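Local coordinates for protein ubiquitin (Sulfolobus solfataricus, PDB 4WWM) that probably serves as a ubiquitin-like modifier of the Urm1 family, attached to other proteins and linked to the proteasome pathway and tRNA processing, at residues A[8-13]-A[74-79]. Residues are numbered along the deposited sequence; the frame is centred on the assembly and turned at random.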
loop_
_atom_site.group_PDB
_atom_site.type_symbol
_atom_site.label_atom_id
_atom_site.label_comp_id
_atom_site.label_asym_id
_atom_site.label_seq_id
_atom_site.Cartn_x
_atom_site.Cartn_y
_atom_site.Cartn_z
ATOM N N GLY A 8 -3.910 4.193 10.820
ATOM C CA GLY A 8 -4.736 3.418 11.723
ATOM C C GLY A 8 -4.009 2.231 12.331
ATOM O O GLY A 8 -2.805 2.300 12.582
ATOM N N PRO A 9 -4.744 1.133 12.581
ATOM C CA PRO A 9 -4.166 -0.063 13.206
ATOM C C PRO A 9 -3.014 -0.688 12.423
ATOM O O PRO A 9 -2.224 -1.425 13.013
ATOM C CB PRO A 9 -5.353 -1.032 13.266
ATOM C CG PRO A 9 -6.546 -0.158 13.304
ATOM C CD PRO A 9 -6.207 1.024 12.450
ATOM N N LEU A 10 -2.924 -0.409 11.126
ATOM C CA LEU A 10 -1.868 -0.994 10.302
ATOM C C LEU A 10 -0.491 -0.598 10.823
ATOM O O LEU A 10 0.472 -1.352 10.690
ATOM C CB LEU A 10 -2.011 -0.565 8.839
ATOM C CG LEU A 10 -3.215 -1.091 8.055
ATOM C CD1 LEU A 10 -3.142 -0.612 6.611
ATOM C CD2 LEU A 10 -3.307 -2.611 8.108
ATOM N N ILE A 11 -0.406 0.586 11.420
ATOM C CA ILE A 11 0.854 1.081 11.958
ATOM C C ILE A 11 1.402 0.125 13.016
ATOM O O ILE A 11 2.558 -0.288 12.945
ATOM C CB ILE A 11 0.683 2.492 12.557
ATOM C CG1 ILE A 11 0.302 3.480 11.454
ATOM C CG2 ILE A 11 1.965 2.950 13.257
ATOM C CD1 ILE A 11 -0.200 4.815 11.970
ATOM N N SER A 12 0.573 -0.236 13.990
ATOM C CA SER A 12 1.016 -1.138 15.046
ATOM C C SER A 12 1.147 -2.567 14.527
ATOM O O SER A 12 2.015 -3.309 14.969
ATOM C CB SER A 12 0.054 -1.096 16.236
ATOM O OG SER A 12 -1.185 -1.691 15.910
ATOM N N GLN A 13 0.294 -2.945 13.579
ATOM C CA GLN A 13 0.305 -4.301 13.041
ATOM C C GLN A 13 1.562 -4.588 12.218
ATOM O O GLN A 13 2.087 -5.701 12.247
ATOM C CB GLN A 13 -0.949 -4.541 12.197
ATOM C CG GLN A 13 -2.219 -4.628 13.031
ATOM C CD GLN A 13 -3.465 -4.814 12.190
ATOM O OE1 GLN A 13 -3.411 -4.770 10.960
ATOM N NE2 GLN A 13 -4.597 -5.025 12.850
ATOM N N ILE A 74 2.122 6.875 -1.243
ATOM C CA ILE A 74 1.107 5.832 -1.169
ATOM C C ILE A 74 0.609 5.677 0.265
ATOM O O ILE A 74 1.365 5.276 1.143
ATOM C CB ILE A 74 1.659 4.482 -1.665
ATOM C CG1 ILE A 74 2.163 4.617 -3.106
ATOM C CG2 ILE A 74 0.587 3.404 -1.569
ATOM C CD1 ILE A 74 2.957 3.424 -3.597
ATOM N N GLU A 75 -0.663 5.984 0.496
ATOM C CA GLU A 75 -1.251 5.840 1.825
ATOM C C GLU A 75 -2.119 4.594 1.874
ATOM O O GLU A 75 -3.014 4.428 1.048
ATOM C CB GLU A 75 -2.088 7.066 2.196
ATOM C CG GLU A 75 -1.303 8.360 2.282
ATOM C CD GLU A 75 -2.193 9.549 2.572
ATOM O OE1 GLU A 75 -2.893 9.528 3.605
ATOM O OE2 GLU A 75 -2.201 10.499 1.763
ATOM N N ILE A 76 -1.847 3.720 2.840
ATOM C CA ILE A 76 -2.648 2.518 3.033
ATOM C C ILE A 76 -3.507 2.714 4.278
ATOM O O ILE A 76 -2.993 2.842 5.391
ATOM C CB ILE A 76 -1.774 1.258 3.157
ATOM C CG1 ILE A 76 -0.797 1.186 1.978
ATOM C CG2 ILE A 76 -2.650 0.010 3.188
ATOM C CD1 ILE A 76 0.198 0.058 2.069
ATOM N N ILE A 77 -4.819 2.746 4.066
ATOM C CA ILE A 77 -5.772 3.160 5.088
ATOM C C ILE A 77 -6.809 2.075 5.369
ATOM O O ILE A 77 -7.553 1.681 4.469
ATOM C CB ILE A 77 -6.515 4.443 4.662
ATOM C CG1 ILE A 77 -5.511 5.538 4.290
ATOM C CG2 ILE A 77 -7.447 4.917 5.774
ATOM C CD1 ILE A 77 -6.136 6.767 3.662
ATOM N N PRO A 78 -6.875 1.593 6.622
ATOM C CA PRO A 78 -7.945 0.651 6.955
ATOM C C PRO A 78 -9.257 1.364 7.298
ATOM O O PRO A 78 -9.222 2.442 7.891
ATOM C CB PRO A 78 -7.387 -0.091 8.168
ATOM C CG PRO A 78 -6.523 0.911 8.838
ATOM C CD PRO A 78 -5.938 1.774 7.747
ATOM N N ILE A 79 -10.386 0.775 6.911
ATOM C CA ILE A 79 -11.701 1.324 7.243
ATOM C C ILE A 79 -12.620 0.244 7.802
ATOM O O ILE A 79 -12.384 -0.946 7.599
ATOM C CB ILE A 79 -12.379 1.962 6.017
ATOM C CG1 ILE A 79 -12.479 0.948 4.875
ATOM C CG2 ILE A 79 -11.603 3.185 5.566
ATOM C CD1 ILE A 79 -13.455 1.339 3.803
#
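Gly8 brings its backbone up to the ring of Pro78, its CA 4.2 Å from Pro78 CG. Its phi is positive (62°), and a CB there would run into that same ring carbon and into Pro9 CD, so a residue without a side chain suits the place. Pro9 follows with one ring carbon: its CD lies 3.6 Å from Pro78 CG, two saturated rings meeting at a slant. The carbonyl of Pro9 turns to the helix instead, where Pro9 O accepts both Gln13 N and Ser12 OG. Leu10 makes the deeper part of the contact. With CG anti to its own carbonyl carbon (chi1 -68°) and the chain extended beyond, Leu10 CD1 comes to 3.5 Å from Ile76 CG2, the two side chains crossing at roughly a right angle. On the way it runs past the Pro78 ring in the opposite direction, Leu10 CG standing 3.9 Å from Pro78 CG and Leu10 CD1 3.8 Å from Pro78 CD. An alanine in place of Leu10 would lose CG and both methyls and would probably leave Ile76 CG2 and CG and CD of Pro78 without their neighbour from helix 10-14. No hydrogen bond joins the two segments; their pairing is a worked example of a short helix laid against a sheet strand by apolar contacts. The helix 10-14 follows strand 3-6, which pairs in parallel with strand 73-78 in the mixed sheet of the ubiquitin-like beta-grasp fold, and Leu10 rests also on Ile40. Ile76, bonded through its backbone to Ile5 and Lys7, continues inward to Leu30 of helix 26-33, beside Val4 and Leu6 on one neighbouring strand and Ile51 on the other.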